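Local coordinates for protein IroE-like serine hydrolase (Shewanella oneidensis, PDB 3GFF) that probably hydrolyses ester bonds, as a serine hydrolase of the esterase D family built on the alpha/beta-hydrolase fold, at residues H144-G147 with G148-A151; H178-T181 with L182-R186; S213-H216 with K217-L221; L221-A224 with D225-K229. One frame throughout, in Å; residues are numbered along the deposited sequence.

Contact 1. Residues H144-G147 with G148-A151; sequences HSFG and GLVA
Gly148 brings its backbone N to 2.8 Å from Ser145 O in the sharp turn between strand 138-144 and helix 146-156. The sequence Gly-His-Ser-Phe-Gly and the positive phi of Ser145 (60°) fit the nucleophile elbow of alpha/beta-hydrolases, where Ser145, its OG hydrogen-bonded to His247 NE2, is the probable nucleophile. Glycine suits both places after Phe146. A beta-carbon on Gly147 would be crowded by His144 O, and one on Gly148 would come within 2.9 Å of Ser145 O, a clash. The absence of those carbons probably lets the chain turn from strand into helix so closely behind Ser145. The first turn is wound tightly, since the hydrogen bonds from Gly148 N to Ser145 O and from Leu149 N to Phe146 O each link residues three apart. Gly147 O then takes two weak bonds: one comes from Val150 N, and the other is straighter but longer, with Ala151 N 3.4 Å from Gly147 O. Phe146 packs against Leu149 and, beyond the segments, meets Trp173 and Met87 in a buried setting. With its CG beside the backbone N (chi1 -77°), the ring runs alongside Leu149, pointing the same way, and Phe146 CD2 lies 3.9 Å from Leu149 CD1.

Contact 2. Residues H178-T181 with L182-R186; sequences HYLT and LLEER
Thr181 and Glu185 meet through the backbone, Glu185 N giving its hydrogen to Thr181 O at 2.9 Å. One residue earlier Glu184 N pairs with Leu180 O at 3.0 Å, and Leu183 N is hydrogen-bonded to Tyr179 O at 3.1 Å. The first link, Leu182 N to His178 O, is weak at 3.3 Å. Thr181 OG1 is hydrogen-bonded to Pro177 O, just ahead of the helix; a threonine here satisfies its hydroxyl on the local backbone. This is helix 178-189 of the beta-alpha-beta unit between strands 164-168 and 195-201. Its inner side carries Tyr179, whose CG stands opposite the backbone N (chi1 179°); the ring slants across Leu183, with Tyr179 CE2 3.9 Å from Leu183 CG, and the hydroxyl of this buried residue is hydrogen-bonded to Glu153 OE1 of helix 146-156. With a phenylalanine in its place that hydroxyl is missing, and Glu153 OE1 would probably lose this donor. On the outer side an aliphatic side chain can lie against a ring: Leu182 CD1 sits 4.3 Å above one face of the exposed His178 imidazole, toward its rim. Glu185 lies across Thr181, with Glu185 OE2 3.6 Å from Thr181 CG2.

Contact 3. Residues S213-H216 with K217-L221; sequences SSYH and KDLNL
At the N-terminal end of helix 215-230, Ser214 in the N-cap position meets Asp218 twice. Ser214 O accepts from Asp218 N at 2.8 Å, while Ser214 OG, which makes no capping bond, donates to Asp218 OD2 at 3.0 Å. The hydroxyl comes to the syn side of the carboxylate, out of its plane. An acidic residue suits this first turn, where the helix dipole would probably favour negative charge. Just before it, Ser213 OG accepts from Tyr215 N, an ST turn that leads the chain into the helix. The apolar side is carried by Tyr215. With CG opposite the backbone N (chi1 179°) its ring is carried toward Leu219, bringing Tyr215 CE2 to 3.4 Å from Leu219 CD2, with Leu219 CD1 over one ring face; its hydroxyl bonds to Ser176 OG. The same turn borders the probable Ser-His-Asp triad of Ser145, His247 and Asp169. His216 NE2 is hydrogen-bonded to Asp169 OD2, and the His216 ring meets that of His247. Asn220 probably belongs to a second shell, holding the His216 backbone and the loop beside Asp169. Its ND2 donates to His216 O at 3.1 Å along an almost straight line (174°), with that oxygen in the amide plane, and bonds also to Thr170 O. An asparagine can thus tie helix to loop with one amide nitrogen; with a leucine here that nitrogen is lost, and Thr170 O would probably lose this donor. The amide stands steeply to the imidazole, their planes 79° apart, and Asn220 ND2 is 3.7 Å from His216 CE1.

Contact 4. Residues L221-A224 with D225-K229; sequences LAFA and DKLTK
Leu221, Ala222, Phe223 and Ala224 each offer a backbone carbonyl to the NH four residues on, giving a regular run of helical bonds. Of these Leu227 N to Phe223 O, at 2.8 Å, is the shortest, and Asp225 N reaches Leu221 O at 3.0 Å. A side-chain hydroxyl adds a second bond at one of these carbonyls: Ala224 O is gripped twice, by Thr228 N at 2.9 Å and by Thr228 OG1 at 3.0 Å. With OG1 beside the backbone N (chi1 -61°) the hydroxyl reaches Ala224 O; it comes from above the carbonyl plane, 42° out of it. An exposed threonine at the edge of the sheet-facing side can in this way satisfy its hydroxyl within its own helix. The apolar contact is between Phe223 and Leu227. Phe223 CE2 lies 3.8 Å from Leu227 CD1, and Leu227 CG stands over one ring face, toward the rim. Phe223 reaches on to Leu183 and Val187 of helix 178-189, while Leu227 meets Leu197 and Phe237. Ala224, small enough to sit close to the sheet, rests on Ile201 and Ala239. Buried apolar residues contrasting with exposed Ala222 and Asp225 make this an amphipathic helix, typical of the crossover between parallel strands, here 195-201 and 235-241, in the alpha/beta-hydrolase fold.

Overall arrangement
Contact 1 is wholly buried, whereas contacts 2, 3 and 4 lie on helices with one side in the interior and another at the surface. Contacts 3 and 4 share helix 215-230 and Leu221: the former, near the probable triad, is rich in polar side-chain bonds, while the latter relies on backbone bonds and apolar packing against the sheet. Contact 2 stands between the others. Its Tyr179 CE2 touches Leu149 CD2 of contact 1 at 3.8 Å, Leu180 meets Leu219 of contact 3, and Leu183 meets Phe223 of contact 4. Contacts 1 and 3 do not touch, yet Ser145 and His216 both have His247 as a neighbour.

Contact 1. Residues H144-G147 with G148-A151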
loop_
_atom_site.group_PDB
_atom_site.type_symbol
_atom_site.label_atom_id
_atom_site.label_comp_id
_atom_site.label_asym_id
_atom_site.label_seq_id
_atom_site.Cartn_x
_atom_site.Cartn_y
_atom_site.Cartn_z
ATOM N N HIS A 144 9.328 -12.609 0.513
ATOM C CA HIS A 144 10.089 -11.460 0.068
ATOM C C HIS A 144 11.549 -11.670 0.446
ATOM O O HIS A 144 11.842 -12.185 1.553
ATOM C CB HIS A 144 9.553 -10.213 0.767
ATOM C CG HIS A 144 10.407 -9.002 0.601
ATOM N ND1 HIS A 144 11.218 -8.537 1.606
ATOM C CD2 HIS A 144 10.606 -8.184 -0.462
ATOM C CE1 HIS A 144 11.858 -7.462 1.179
ATOM N NE2 HIS A 144 11.521 -7.235 -0.077
ATOM N N SER A 145 12.455 -11.265 -0.441
ATOM C CA SER A 145 13.896 -11.368 -0.208
ATOM C C SER A 145 14.230 -12.824 -0.016
ATOM O O SER A 145 13.842 -13.653 -0.846
ATOM C CB SER A 145 14.321 -10.501 0.984
ATOM O OG SER A 145 15.746 -10.359 1.094
ATOM N N PHE A 146 14.957 -13.165 1.039
ATOM C CA PHE A 146 15.216 -14.582 1.338
ATOM C C PHE A 146 13.934 -15.415 1.444
ATOM O O PHE A 146 13.941 -16.583 1.074
ATOM C CB PHE A 146 16.022 -14.734 2.606
ATOM C CG PHE A 146 17.449 -14.434 2.425
ATOM C CD1 PHE A 146 17.919 -13.146 2.528
ATOM C CD2 PHE A 146 18.341 -15.445 2.147
ATOM C CE1 PHE A 146 19.240 -12.898 2.347
ATOM C CE2 PHE A 146 19.653 -15.179 1.965
ATOM C CZ PHE A 146 20.111 -13.943 2.057
ATOM N N GLY A 147 12.845 -14.835 1.950
ATOM C CA GLY A 147 11.547 -15.541 1.991
ATOM C C GLY A 147 11.064 -15.911 0.579
ATOM O O GLY A 147 10.291 -16.858 0.392
ATOM N N GLY A 148 11.504 -15.159 -0.427
ATOM C CA GLY A 148 11.208 -15.472 -1.823
ATOM C C GLY A 148 11.782 -16.831 -2.228
ATOM O O GLY A 148 11.235 -17.496 -3.077
ATOM N N LEU A 149 12.900 -17.215 -1.609
ATOM C CA LEU A 149 13.583 -18.477 -1.870
ATOM C C LEU A 149 12.771 -19.630 -1.328
ATOM O O LEU A 149 12.875 -20.719 -1.863
ATOM C CB LEU A 149 14.982 -18.521 -1.238
ATOM C CG LEU A 149 16.048 -17.632 -1.847
ATOM C CD1 LEU A 149 17.258 -17.548 -0.935
ATOM C CD2 LEU A 149 16.411 -18.180 -3.240
ATOM N N VAL A 150 11.997 -19.387 -0.261
ATOM C CA VAL A 150 11.104 -20.399 0.320
ATOM C C VAL A 150 9.989 -20.708 -0.694
ATOM O O VAL A 150 9.651 -21.879 -0.934
ATOM C CB VAL A 150 10.494 -19.939 1.636
ATOM C CG1 VAL A 150 9.466 -20.970 2.127
ATOM C CG2 VAL A 150 11.569 -19.665 2.686
ATOM N N ALA A 151 9.409 -19.648 -1.267
ATOM C CA ALA A 151 8.409 -19.772 -2.348
ATOM C C ALA A 151 8.993 -20.596 -3.482
ATOM O O ALA A 151 8.379 -21.561 -3.907
ATOM C CB ALA A 151 7.961 -18.403 -2.857
#

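Contact 2. Residues H178-T181 with L182-R186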
loop_
_atom_site.group_PDB
_atom_site.type_symbol
_atom_site.label_atom_id
_atom_site.label_comp_id
_atom_site.label_asym_id
_atom_site.label_seq_id
_atom_site.Cartn_x
_atom_site.Cartn_y
_atom_site.Cartn_z
ATOM N N HIS A 178 24.737 -22.334 -8.227
ATOM C CA HIS A 178 24.217 -23.625 -7.822
ATOM C C HIS A 178 22.714 -23.711 -7.570
ATOM O O HIS A 178 22.054 -24.567 -8.181
ATOM C CB HIS A 178 24.966 -24.143 -6.586
ATOM C CG HIS A 178 24.474 -25.467 -6.079
ATOM N ND1 HIS A 178 24.831 -26.672 -6.656
ATOM C CD2 HIS A 178 23.689 -25.778 -5.023
ATOM C CE1 HIS A 178 24.257 -27.663 -5.993
ATOM N NE2 HIS A 178 23.553 -27.147 -4.999
ATOM N N TYR A 179 22.163 -22.908 -6.661
ATOM C CA TYR A 179 20.736 -23.046 -6.396
ATOM C C TYR A 179 19.897 -22.683 -7.616
ATOM O O TYR A 179 18.964 -23.383 -7.981
ATOM C CB TYR A 179 20.253 -22.311 -5.120
ATOM C CG TYR A 179 18.762 -22.489 -4.935
ATOM C CD1 TYR A 179 18.233 -23.755 -4.723
ATOM C CD2 TYR A 179 17.872 -21.404 -5.052
ATOM C CE1 TYR A 179 16.908 -23.950 -4.623
ATOM C CE2 TYR A 179 16.515 -21.595 -4.922
ATOM C CZ TYR A 179 16.044 -22.874 -4.716
ATOM O OH TYR A 179 14.706 -23.102 -4.596
ATOM N N LEU A 180 20.247 -21.587 -8.248
ATOM C CA LEU A 180 19.532 -21.106 -9.407
ATOM C C LEU A 180 19.456 -22.185 -10.504
ATOM O O LEU A 180 18.441 -22.296 -11.152
ATOM C CB LEU A 180 20.220 -19.836 -9.915
ATOM C CG LEU A 180 19.663 -19.174 -11.170
ATOM C CD1 LEU A 180 18.194 -18.753 -10.952
ATOM C CD2 LEU A 180 20.544 -17.984 -11.537
ATOM N N THR A 181 20.533 -22.953 -10.713
ATOM C CA THR A 181 20.548 -24.027 -11.703
ATOM C C THR A 181 19.527 -25.078 -11.332
ATOM O O THR A 181 18.856 -25.609 -12.211
ATOM C CB THR A 181 21.941 -24.718 -11.811
ATOM O OG1 THR A 181 22.905 -23.774 -12.271
ATOM C CG2 THR A 181 21.899 -25.868 -12.772
ATOM N N LEU A 182 19.428 -25.410 -10.040
ATOM C CA LEU A 182 18.416 -26.379 -9.572
ATOM C C LEU A 182 17.014 -25.908 -9.909
ATOM O O LEU A 182 16.169 -26.708 -10.309
ATOM C CB LEU A 182 18.519 -26.606 -8.065
ATOM C CG LEU A 182 19.545 -27.633 -7.606
ATOM C CD1 LEU A 182 20.779 -27.654 -8.484
ATOM C CD2 LEU A 182 19.857 -27.402 -6.136
ATOM N N LEU A 183 16.776 -24.607 -9.761
ATOM C CA LEU A 183 15.470 -24.022 -10.115
ATOM C C LEU A 183 15.176 -24.103 -11.603
ATOM O O LEU A 183 14.066 -24.470 -12.002
ATOM C CB LEU A 183 15.360 -22.555 -9.702
ATOM C CG LEU A 183 14.767 -22.153 -8.387
ATOM C CD1 LEU A 183 14.624 -20.634 -8.440
ATOM C CD2 LEU A 183 13.418 -22.807 -8.184
ATOM N N GLU A 184 16.164 -23.716 -12.409
ATOM C CA GLU A 184 16.048 -23.772 -13.849
ATOM C C GLU A 184 15.742 -25.211 -14.313
ATOM O O GLU A 184 14.955 -25.406 -15.223
ATOM C CB GLU A 184 17.352 -23.292 -14.486
ATOM C CG GLU A 184 17.614 -21.790 -14.350
ATOM C CD GLU A 184 19.005 -21.401 -14.819
ATOM O OE1 GLU A 184 19.871 -22.286 -14.945
ATOM O OE2 GLU A 184 19.248 -20.212 -15.032
ATOM N N GLU A 185 16.408 -26.196 -13.709
ATOM C CA GLU A 185 16.177 -27.600 -14.012
ATOM C C GLU A 185 14.700 -27.956 -13.779
ATOM O O GLU A 185 14.089 -28.665 -14.571
ATOM C CB GLU A 185 17.088 -28.480 -13.165
ATOM C CG GLU A 185 18.523 -28.369 -13.611
ATOM C CD GLU A 185 19.516 -29.273 -12.895
ATOM O OE1 GLU A 185 19.146 -30.060 -11.972
ATOM O OE2 GLU A 185 20.698 -29.184 -13.307
ATOM N N ARG A 186 14.119 -27.418 -12.718
ATOM C CA ARG A 186 12.720 -27.685 -12.416
ATOM C C ARG A 186 11.780 -27.092 -13.469
ATOM O O ARG A 186 10.807 -27.734 -13.845
ATOM C CB ARG A 186 12.358 -27.156 -11.035
ATOM C CG ARG A 186 10.911 -27.419 -10.643
ATOM C CD ARG A 186 10.614 -28.859 -10.477
ATOM N NE ARG A 186 9.179 -29.148 -10.316
ATOM C CZ ARG A 186 8.340 -29.400 -11.318
ATOM N NH1 ARG A 186 8.787 -29.362 -12.558
ATOM N NH2 ARG A 186 7.050 -29.697 -11.092
#

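Contact 3. Residues S213-H216 with K217-L221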
loop_
_atom_site.group_PDB
_atom_site.type_symbol
_atom_site.label_atom_id
_atom_site.label_comp_id
_atom_site.label_asym_id
_atom_site.label_seq_id
_atom_site.Cartn_x
_atom_site.Cartn_y
_atom_site.Cartn_z
ATOM N N SER A 213 26.068 -2.865 -7.581
ATOM C CA SER A 213 26.002 -3.917 -8.556
ATOM C C SER A 213 24.557 -4.350 -8.780
ATOM O O SER A 213 23.797 -4.497 -7.829
ATOM C CB SER A 213 26.854 -5.074 -8.004
ATOM O OG SER A 213 26.475 -6.334 -8.467
ATOM N N SER A 214 24.197 -4.609 -10.032
ATOM C CA SER A 214 22.854 -5.062 -10.371
ATOM C C SER A 214 22.752 -6.589 -10.480
ATOM O O SER A 214 21.774 -7.094 -11.010
ATOM C CB SER A 214 22.384 -4.383 -11.677
ATOM O OG SER A 214 23.277 -4.664 -12.727
ATOM N N TYR A 215 23.733 -7.310 -9.936
ATOM C CA TYR A 215 23.778 -8.773 -10.002
ATOM C C TYR A 215 22.499 -9.452 -9.509
ATOM O O TYR A 215 22.028 -10.394 -10.127
ATOM C CB TYR A 215 24.986 -9.267 -9.197
ATOM C CG TYR A 215 25.159 -10.766 -9.137
ATOM C CD1 TYR A 215 25.873 -11.430 -10.118
ATOM C CD2 TYR A 215 24.651 -11.511 -8.082
ATOM C CE1 TYR A 215 26.053 -12.790 -10.073
ATOM C CE2 TYR A 215 24.839 -12.897 -8.026
ATOM C CZ TYR A 215 25.544 -13.519 -9.033
ATOM O OH TYR A 215 25.782 -14.871 -9.020
ATOM N N HIS A 216 21.971 -8.992 -8.378
ATOM C CA HIS A 216 20.724 -9.510 -7.805
ATOM C C HIS A 216 19.531 -9.258 -8.768
ATOM O O HIS A 216 18.710 -10.157 -9.012
ATOM C CB HIS A 216 20.525 -8.870 -6.406
ATOM C CG HIS A 216 19.105 -8.816 -5.929
ATOM N ND1 HIS A 216 18.367 -9.938 -5.605
ATOM C CD2 HIS A 216 18.308 -7.750 -5.653
ATOM C CE1 HIS A 216 17.179 -9.564 -5.175
ATOM N NE2 HIS A 216 17.103 -8.247 -5.231
ATOM N N LYS A 217 19.429 -8.034 -9.283
ATOM C CA LYS A 217 18.358 -7.691 -10.225
ATOM C C LYS A 217 18.462 -8.521 -11.511
ATOM O O LYS A 217 17.461 -9.062 -11.991
ATOM C CB LYS A 217 18.397 -6.215 -10.576
ATOM C CG LYS A 217 17.423 -5.832 -11.695
ATOM C CD LYS A 217 17.405 -4.381 -12.010
ATOM C CE LYS A 217 18.569 -3.940 -12.805
ATOM N NZ LYS A 217 18.132 -2.714 -13.547
ATOM N N ASP A 218 19.671 -8.648 -12.044
ATOM C CA ASP A 218 19.877 -9.387 -13.293
ATOM C C ASP A 218 19.496 -10.861 -13.171
ATOM O O ASP A 218 18.883 -11.407 -14.089
ATOM C CB ASP A 218 21.306 -9.195 -13.827
ATOM C CG ASP A 218 21.638 -7.751 -14.057
ATOM O OD1 ASP A 218 20.687 -6.980 -14.271
ATOM O OD2 ASP A 218 22.834 -7.370 -14.017
ATOM N N LEU A 219 19.825 -11.492 -12.040
ATOM C CA LEU A 219 19.406 -12.881 -11.757
ATOM C C LEU A 219 17.903 -13.017 -11.826
ATOM O O LEU A 219 17.412 -14.004 -12.374
ATOM C CB LEU A 219 19.903 -13.371 -10.380
ATOM C CG LEU A 219 21.207 -14.203 -10.362
ATOM C CD1 LEU A 219 22.171 -13.837 -11.441
ATOM C CD2 LEU A 219 21.869 -14.180 -9.035
ATOM N N ASN A 220 17.186 -12.042 -11.264
ATOM C CA ASN A 220 15.718 -12.037 -11.307
ATOM C C ASN A 220 15.114 -11.868 -12.703
ATOM O O ASN A 220 14.196 -12.599 -13.065
ATOM C CB ASN A 220 15.112 -10.983 -10.363
ATOM C CG ASN A 220 14.955 -11.497 -8.932
ATOM O OD1 ASN A 220 13.910 -12.029 -8.590
ATOM N ND2 ASN A 220 15.989 -11.376 -8.124
ATOM N N LEU A 221 15.603 -10.868 -13.446
ATOM C CA LEU A 221 15.109 -10.562 -14.783
ATOM C C LEU A 221 15.327 -11.696 -15.797
ATOM O O LEU A 221 14.486 -11.918 -16.672
ATOM C CB LEU A 221 15.790 -9.294 -15.313
ATOM C CG LEU A 221 15.472 -7.945 -14.671
ATOM C CD1 LEU A 221 16.478 -6.890 -15.205
ATOM C CD2 LEU A 221 14.040 -7.524 -14.953
#

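Contact 4. Residues L221-A224 with D225-K229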
loop_
_atom_site.group_PDB
_atom_site.type_symbol
_atom_site.label_atom_id
_atom_site.label_comp_id
_atom_site.label_asym_id
_atom_site.label_seq_id
_atom_site.Cartn_x
_atom_site.Cartn_y
_atom_site.Cartn_z
ATOM N N LEU A 221 15.603 -10.868 -13.446
ATOM C CA LEU A 221 15.109 -10.562 -14.783
ATOM C C LEU A 221 15.327 -11.696 -15.797
ATOM O O LEU A 221 14.486 -11.918 -16.672
ATOM C CB LEU A 221 15.790 -9.294 -15.313
ATOM C CG LEU A 221 15.472 -7.945 -14.671
ATOM C CD1 LEU A 221 16.478 -6.890 -15.205
ATOM C CD2 LEU A 221 14.040 -7.524 -14.953
ATOM N N ALA A 222 16.479 -12.363 -15.692
ATOM C CA ALA A 222 16.829 -13.457 -16.565
ATOM C C ALA A 222 16.022 -14.709 -16.274
ATOM O O ALA A 222 15.727 -15.489 -17.201
ATOM C CB ALA A 222 18.362 -13.766 -16.469
ATOM N N PHE A 223 15.673 -14.916 -15.004
ATOM C CA PHE A 223 14.902 -16.112 -14.616
ATOM C C PHE A 223 13.449 -15.951 -15.071
ATOM O O PHE A 223 12.842 -16.919 -15.562
ATOM C CB PHE A 223 15.049 -16.401 -13.106
ATOM C CG PHE A 223 14.368 -17.646 -12.654
ATOM C CD1 PHE A 223 14.837 -18.897 -13.054
ATOM C CD2 PHE A 223 13.282 -17.591 -11.810
ATOM C CE1 PHE A 223 14.193 -20.056 -12.664
ATOM C CE2 PHE A 223 12.645 -18.756 -11.408
ATOM C CZ PHE A 223 13.115 -19.984 -11.829
ATOM N N ALA A 224 12.923 -14.733 -14.924
ATOM C CA ALA A 224 11.578 -14.361 -15.384
ATOM C C ALA A 224 11.496 -14.531 -16.908
ATOM O O ALA A 224 10.538 -15.137 -17.414
ATOM C CB ALA A 224 11.237 -12.868 -14.990
ATOM N N ASP A 225 12.505 -13.994 -17.622
ATOM C CA ASP A 225 12.607 -14.146 -19.085
ATOM C C ASP A 225 12.637 -15.620 -19.444
ATOM O O ASP A 225 11.989 -16.026 -20.396
ATOM C CB ASP A 225 13.838 -13.442 -19.671
ATOM C CG ASP A 225 13.654 -11.926 -19.811
ATOM O OD1 ASP A 225 12.546 -11.420 -19.483
ATOM O OD2 ASP A 225 14.622 -11.230 -20.251
ATOM N N LYS A 226 13.354 -16.426 -18.657
ATOM C CA LYS A 226 13.416 -17.867 -18.909
ATOM C C LYS A 226 12.059 -18.517 -18.690
ATOM O O LYS A 226 11.624 -19.316 -19.521
ATOM C CB LYS A 226 14.511 -18.559 -18.091
ATOM C CG LYS A 226 14.607 -20.063 -18.322
ATOM C CD LYS A 226 15.768 -20.689 -17.568
ATOM C CE LYS A 226 17.023 -20.637 -18.349
ATOM N NZ LYS A 226 16.946 -21.649 -19.455
ATOM N N LEU A 227 11.376 -18.161 -17.607
ATOM C CA LEU A 227 10.036 -18.696 -17.347
ATOM C C LEU A 227 9.041 -18.314 -18.478
ATOM O O LEU A 227 8.198 -19.116 -18.889
ATOM C CB LEU A 227 9.508 -18.216 -15.996
ATOM C CG LEU A 227 9.955 -18.931 -14.719
ATOM C CD1 LEU A 227 9.627 -18.112 -13.563
ATOM C CD2 LEU A 227 9.295 -20.294 -14.578
ATOM N N THR A 228 9.146 -17.083 -18.965
ATOM C CA THR A 228 8.255 -16.580 -20.004
ATOM C C THR A 228 8.487 -17.303 -21.317
ATOM O O THR A 228 7.535 -17.800 -21.924
ATOM C CB THR A 228 8.454 -15.037 -20.226
ATOM O OG1 THR A 228 8.161 -14.338 -19.008
ATOM C CG2 THR A 228 7.550 -14.518 -21.366
ATOM N N LYS A 229 9.756 -17.379 -21.725
ATOM C CA LYS A 229 10.144 -18.017 -22.959
ATOM C C LYS A 229 9.837 -19.526 -22.937
ATOM O O LYS A 229 9.268 -20.055 -23.903
ATOM C CB LYS A 229 11.640 -17.803 -23.239
ATOM C CG LYS A 229 11.983 -17.994 -24.717
ATOM C CD LYS A 229 13.449 -18.312 -24.998
ATOM C CE LYS A 229 13.771 -19.773 -24.660
ATOM N NZ LYS A 229 15.160 -20.140 -25.052
#